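Local coordinates for beta-lactamase (Klebsiella pneumoniae, PDB 6HUH), which probably hydrolyses beta-lactam antibiotics to substituted beta-amino acids, as a class D serine beta-lactamase that gives its host antibiotic resistance, at residues F125-R130 against A159-K164; A58-D63 against Q119-R124. All blocks are in the same frame, centred on the assembly; numbering follows the deposited sequence.

Overall arrangement
Both contacts belong to the helical part of the class D beta-lactamase fold and share one connection: helix 115-124, which supplies one side of contact 2, runs straight into the loop 125-130 of contact 1. Their centres lie about 11 Å apart, and they meet where F125 packs on L59 and where Y127 N probably bonds to V122 O. Contact 1 is fully buried and joins a loop to helix 155-166 mainly through aromatic rings. Contact 2 is partly buried and joins two helices; methionine and valine fill its inner side, while a tyrosine-aspartate hydrogen bond adds polar chemistry at its edge. Contact 1 is the nearer to the predicted nucleophile.

Contact 1: F125-R130 against A159-K164; sequences FDYGNR and ARFLGK
F161, on helix 155-166, meets F125 and Y127 in a buried aromatic cluster that joins this helix to the loop following helix 115-124. Upstream on the helix, A159 turns to the beta-sheet instead, packing on strands 26-30 and 228-238. F161 points at the loop and carries the contact: with CG anti to the backbone N (chi1 162°), its ring is presented to both loop aromatics. The ring of Y127 comes edge first onto one face of F161, an edge-to-face pair with planes at 85° and centroids 5.2 Å apart. The CD1-CE1 side of the tyrosine does the touching, and Y127 CD1 stands over the middle of the phenylalanine ring. Y127 also meets the ring of F53 and lies about 9 Å, side chain to side chain, from S51, the predicted acyl-ester nucleophile, so the cluster borders the neighbourhood of the active site. Helix 115-124 ends in a Schellman motif, with D126 at positive phi, and a type II' beta turn from Y127 to R130 follows, with G128 at positive phi. F125 meets the F161 ring obliquely, the two ring planes at 54°, and its carbonyl O lies near the plane of F161, 3.9 Å from F161 CD1. On this side the meeting is made by one corner of the F161 ring, with F161 CE1 4.1 Å from F125 CG.

Contact 2: A58-D63 against Q119-R124; sequences ALMGYD and QQYVDR
This is a helix-helix packing contact in the helical part of the fold, between helix 56-64 and helix 115-124, with a hydrogen bond at its edge. The short segments cross at 122°, their axes 10.9 Å apart at closest approach. Y121 bridges that separation, its ring lying against M60 and its hydroxyl reaching D63. M60 CG sits over one face of the ring in a CH-pi contact, 3.5 Å from Y121 CG and displaced toward the rim on the CB side. Beyond CG the methionine runs on extended (chi2 -177°), sliding past the tyrosine in the opposite direction. This brings M60 SD into an oblique Met-aromatic contact, 4.8 Å from the ring centroid of Y121, and takes the methyl M60 CE to 3.9 Å from V122 CG2. At the far end of the ring, Y121 OH donates a 2.9 Å hydrogen bond to D63 OD2, which accepts with its anti lone pair, on the side away from the other oxygen. Carboxylate and ring planes stand almost perpendicular, and the acceptor lies near the ring plane. The hydroxyl bond fixes where the far end of the ring lies, while the methionine against its face bears on the ring's rotation. Nearby, L59 packs on F161 and L165 of helix 155-166, Y62 stacks on H179 of helix 174-184, and A58 touches helix 94-99, which places helix 56-64 among four neighbouring helices.

Contact 1: F125-R130 against A159-K164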
loop_
_atom_site.group_PDB
_atom_site.type_symbol
_atom_site.label_atom_id
_atom_site.label_comp_id
_atom_site.label_asym_id
_atom_site.label_seq_id
_atom_site.Cartn_x
_atom_site.Cartn_y
_atom_site.Cartn_z
ATOM N N PHE A 125 -18.676 19.631 8.153
ATOM C CA PHE A 125 -17.809 19.590 6.972
ATOM C C PHE A 125 -18.428 20.375 5.807
ATOM O O PHE A 125 -17.728 20.634 4.823
ATOM C CB PHE A 125 -17.560 18.137 6.528
ATOM C CG PHE A 125 -16.592 17.327 7.361
ATOM C CD1 PHE A 125 -15.828 17.930 8.358
ATOM C CD2 PHE A 125 -16.422 15.967 7.129
ATOM C CE1 PHE A 125 -14.933 17.183 9.122
ATOM C CE2 PHE A 125 -15.512 15.224 7.884
ATOM C CZ PHE A 125 -14.776 15.837 8.878
ATOM N N ASP A 126 -19.744 20.733 5.909
ATOM C CA ASP A 126 -20.524 21.482 4.912
ATOM C C ASP A 126 -20.472 20.775 3.554
ATOM O O ASP A 126 -20.427 21.427 2.505
ATOM C CB ASP A 126 -20.013 22.940 4.830
ATOM C CG ASP A 126 -21.015 23.956 4.324
ATOM O OD1 ASP A 126 -22.200 23.879 4.736
ATOM O OD2 ASP A 126 -20.607 24.864 3.562
ATOM N N TYR A 127 -20.452 19.436 3.591
ATOM C CA TYR A 127 -20.275 18.614 2.414
ATOM C C TYR A 127 -21.446 18.653 1.420
ATOM O O TYR A 127 -22.472 18.005 1.634
ATOM C CB TYR A 127 -19.926 17.183 2.812
ATOM C CG TYR A 127 -19.257 16.391 1.709
ATOM C CD1 TYR A 127 -17.878 16.484 1.491
ATOM C CD2 TYR A 127 -19.992 15.534 0.894
ATOM C CE1 TYR A 127 -17.254 15.758 0.475
ATOM C CE2 TYR A 127 -19.377 14.802 -0.127
ATOM C CZ TYR A 127 -18.004 14.905 -0.322
ATOM O OH TYR A 127 -17.404 14.180 -1.326
ATOM N N GLY A 128 -21.239 19.390 0.321
ATOM C CA GLY A 128 -22.186 19.536 -0.780
ATOM C C GLY A 128 -23.611 19.857 -0.368
ATOM O O GLY A 128 -23.849 20.856 0.323
ATOM N N ASN A 129 -24.576 18.998 -0.791
ATOM C CA ASN A 129 -26.001 19.191 -0.466
ATOM C C ASN A 129 -26.363 18.651 0.904
ATOM O O ASN A 129 -27.458 18.888 1.378
ATOM C CB ASN A 129 -26.904 18.627 -1.558
ATOM C CG ASN A 129 -27.073 17.144 -1.568
ATOM O OD1 ASN A 129 -26.361 16.392 -0.901
ATOM N ND2 ASN A 129 -28.039 16.694 -2.337
ATOM N N ARG A 130 -25.451 17.877 1.515
ATOM C CA ARG A 130 -25.568 17.312 2.861
ATOM C C ARG A 130 -26.759 16.298 3.012
ATOM O O ARG A 130 -27.063 15.838 4.128
ATOM C CB ARG A 130 -25.607 18.442 3.924
ATOM C CG ARG A 130 -24.524 19.512 3.749
ATOM C CD ARG A 130 -24.346 20.383 4.976
ATOM N NE ARG A 130 -25.266 21.519 4.989
ATOM C CZ ARG A 130 -25.240 22.500 5.888
ATOM N NH1 ARG A 130 -24.329 22.499 6.859
ATOM N NH2 ARG A 130 -26.119 23.493 5.820
ATOM N N ALA A 159 -13.627 21.452 -3.854
ATOM C CA ALA A 159 -12.426 22.281 -3.724
ATOM C C ALA A 159 -12.486 23.079 -2.428
ATOM O O ALA A 159 -11.477 23.188 -1.735
ATOM C CB ALA A 159 -12.324 23.237 -4.909
ATOM N N ARG A 160 -13.672 23.632 -2.103
ATOM C CA ARG A 160 -13.923 24.392 -0.889
ATOM C C ARG A 160 -13.692 23.487 0.335
ATOM O O ARG A 160 -12.922 23.852 1.237
ATOM C CB ARG A 160 -15.347 24.942 -0.935
ATOM C CG ARG A 160 -15.764 25.790 0.255
ATOM C CD ARG A 160 -14.964 27.071 0.396
ATOM N NE ARG A 160 -14.090 26.980 1.563
ATOM C CZ ARG A 160 -13.366 27.982 2.040
ATOM N NH1 ARG A 160 -13.388 29.169 1.446
ATOM N NH2 ARG A 160 -12.606 27.805 3.116
ATOM N N PHE A 161 -14.303 22.272 0.318
ATOM C CA PHE A 161 -14.162 21.247 1.359
ATOM C C PHE A 161 -12.679 20.872 1.565
ATOM O O PHE A 161 -12.195 20.956 2.691
ATOM C CB PHE A 161 -15.030 19.997 1.046
ATOM C CG PHE A 161 -14.621 18.754 1.812
ATOM C CD1 PHE A 161 -14.863 18.646 3.175
ATOM C CD2 PHE A 161 -13.937 17.725 1.183
ATOM C CE1 PHE A 161 -14.427 17.529 3.894
ATOM C CE2 PHE A 161 -13.499 16.612 1.900
ATOM C CZ PHE A 161 -13.747 16.519 3.251
ATOM N N LEU A 162 -11.981 20.478 0.465
ATOM C CA LEU A 162 -10.570 20.100 0.408
ATOM C C LEU A 162 -9.690 21.208 0.972
ATOM O O LEU A 162 -8.727 20.912 1.689
ATOM C CB LEU A 162 -10.163 19.793 -1.052
ATOM C CG LEU A 162 -10.094 18.335 -1.558
ATOM C CD1 LEU A 162 -10.931 17.368 -0.732
ATOM C CD2 LEU A 162 -10.476 18.237 -3.025
ATOM N N GLY A 163 -10.054 22.459 0.675
ATOM C CA GLY A 163 -9.364 23.657 1.141
ATOM C C GLY A 163 -9.438 23.859 2.642
ATOM O O GLY A 163 -8.521 24.420 3.242
ATOM N N LYS A 164 -10.538 23.405 3.259
ATOM C CA LYS A 164 -10.732 23.492 4.700
ATOM C C LYS A 164 -9.882 22.416 5.409
ATOM O O LYS A 164 -9.287 22.699 6.462
ATOM C CB LYS A 164 -12.220 23.356 5.052
ATOM C CG LYS A 164 -13.043 24.609 4.766
ATOM C CD LYS A 164 -14.505 24.451 5.230
ATOM C CE LYS A 164 -15.341 25.686 4.988
ATOM N NZ LYS A 164 -14.989 26.803 5.912
#

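Contact 2: A58-D63 against Q119-R124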
loop_
_atom_site.group_PDB
_atom_site.type_symbol
_atom_site.label_atom_id
_atom_site.label_comp_id
_atom_site.label_asym_id
_atom_site.label_seq_id
_atom_site.Cartn_x
_atom_site.Cartn_y
_atom_site.Cartn_z
ATOM N N ALA A 58 -12.524 9.140 5.819
ATOM C CA ALA A 58 -11.209 8.919 6.445
ATOM C C ALA A 58 -11.027 9.857 7.651
ATOM O O ALA A 58 -10.450 9.439 8.649
ATOM C CB ALA A 58 -10.090 9.151 5.443
ATOM N N LEU A 59 -11.553 11.103 7.571
ATOM C CA LEU A 59 -11.484 12.085 8.654
ATOM C C LEU A 59 -12.394 11.710 9.820
ATOM O O LEU A 59 -11.964 11.804 10.976
ATOM C CB LEU A 59 -11.835 13.481 8.147
ATOM C CG LEU A 59 -10.879 14.113 7.157
ATOM C CD1 LEU A 59 -11.614 15.120 6.304
ATOM C CD2 LEU A 59 -9.692 14.761 7.876
ATOM N N MET A 60 -13.656 11.292 9.513
ATOM C CA MET A 60 -14.656 10.847 10.492
ATOM C C MET A 60 -14.053 9.672 11.245
ATOM O O MET A 60 -13.952 9.720 12.474
ATOM C CB MET A 60 -15.964 10.398 9.806
ATOM C CG MET A 60 -16.734 11.504 9.143
ATOM S SD MET A 60 -18.292 10.897 8.428
ATOM C CE MET A 60 -18.504 12.082 7.081
ATOM N N GLY A 61 -13.602 8.673 10.486
ATOM C CA GLY A 61 -12.958 7.458 10.981
ATOM C C GLY A 61 -11.731 7.666 11.845
ATOM O O GLY A 61 -11.563 6.961 12.834
ATOM N N TYR A 62 -10.880 8.631 11.512
ATOM C CA TYR A 62 -9.728 8.897 12.364
ATOM C C TYR A 62 -10.063 9.772 13.553
ATOM O O TYR A 62 -9.479 9.586 14.610
ATOM C CB TYR A 62 -8.554 9.478 11.586
ATOM C CG TYR A 62 -7.849 8.441 10.744
ATOM C CD1 TYR A 62 -7.065 7.450 11.332
ATOM C CD2 TYR A 62 -7.952 8.457 9.356
ATOM C CE1 TYR A 62 -6.426 6.485 10.554
ATOM C CE2 TYR A 62 -7.325 7.493 8.573
ATOM C CZ TYR A 62 -6.564 6.512 9.173
ATOM O OH TYR A 62 -5.950 5.600 8.359
ATOM N N ASP A 63 -10.992 10.714 13.397
ATOM C CA ASP A 63 -11.386 11.614 14.479
ATOM C C ASP A 63 -12.118 10.875 15.598
ATOM O O ASP A 63 -11.881 11.156 16.772
ATOM C CB ASP A 63 -12.251 12.770 13.932
ATOM C CG ASP A 63 -12.500 13.865 14.945
ATOM O OD1 ASP A 63 -11.499 14.529 15.375
ATOM O OD2 ASP A 63 -13.691 14.083 15.300
ATOM N N GLN A 119 -24.349 12.503 10.107
ATOM C CA GLN A 119 -24.983 13.770 9.763
ATOM C C GLN A 119 -24.262 14.932 10.422
ATOM O O GLN A 119 -24.065 15.919 9.750
ATOM C CB GLN A 119 -26.475 13.760 10.141
ATOM C CG GLN A 119 -27.317 14.872 9.513
ATOM C CD GLN A 119 -27.532 14.683 8.027
ATOM O OE1 GLN A 119 -28.316 13.835 7.590
ATOM N NE2 GLN A 119 -26.858 15.496 7.215
ATOM N N GLN A 120 -23.844 14.830 11.704
ATOM C CA GLN A 120 -23.127 15.922 12.388
ATOM C C GLN A 120 -21.843 16.290 11.645
ATOM O O GLN A 120 -21.581 17.482 11.415
ATOM C CB GLN A 120 -22.786 15.540 13.822
ATOM C CG GLN A 120 -23.945 15.628 14.789
ATOM C CD GLN A 120 -23.622 14.993 16.119
ATOM O OE1 GLN A 120 -24.299 14.051 16.556
ATOM N NE2 GLN A 120 -22.601 15.519 16.804
ATOM N N TYR A 121 -21.060 15.250 11.241
ATOM C CA TYR A 121 -19.818 15.387 10.493
ATOM C C TYR A 121 -20.111 16.005 9.118
ATOM O O TYR A 121 -19.522 17.031 8.813
ATOM C CB TYR A 121 -19.122 14.032 10.342
ATOM C CG TYR A 121 -18.271 13.591 11.517
ATOM C CD1 TYR A 121 -17.010 14.141 11.736
ATOM C CD2 TYR A 121 -18.655 12.521 12.317
ATOM C CE1 TYR A 121 -16.199 13.709 12.785
ATOM C CE2 TYR A 121 -17.848 12.072 13.365
ATOM C CZ TYR A 121 -16.613 12.666 13.592
ATOM O OH TYR A 121 -15.781 12.236 14.602
ATOM N N VAL A 122 -21.066 15.445 8.327
ATOM C CA VAL A 122 -21.440 15.961 6.984
ATOM C C VAL A 122 -21.878 17.430 7.065
ATOM O O VAL A 122 -21.470 18.215 6.207
ATOM C CB VAL A 122 -22.452 15.062 6.216
ATOM C CG1 VAL A 122 -22.906 15.692 4.908
ATOM C CG2 VAL A 122 -21.838 13.702 5.937
ATOM N N ASP A 123 -22.603 17.816 8.140
ATOM C CA ASP A 123 -23.019 19.203 8.383
ATOM C C ASP A 123 -21.798 20.083 8.716
ATOM O O ASP A 123 -21.603 21.098 8.040
ATOM C CB ASP A 123 -24.035 19.296 9.532
ATOM C CG ASP A 123 -25.420 18.725 9.275
ATOM O OD1 ASP A 123 -25.607 18.060 8.227
ATOM O OD2 ASP A 123 -26.317 18.926 10.136
ATOM N N ARG A 124 -20.961 19.681 9.730
ATOM C CA ARG A 124 -19.788 20.463 10.155
ATOM C C ARG A 124 -18.748 20.623 9.072
ATOM O O ARG A 124 -18.049 21.638 9.058
ATOM C CB ARG A 124 -19.158 19.936 11.453
ATOM C CG ARG A 124 -19.426 20.875 12.632
ATOM C CD ARG A 124 -18.446 20.729 13.785
ATOM N NE ARG A 124 -18.616 21.807 14.767
ATOM C CZ ARG A 124 -17.797 22.037 15.788
ATOM N NH1 ARG A 124 -16.733 21.267 15.982
ATOM N NH2 ARG A 124 -18.034 23.039 16.624
#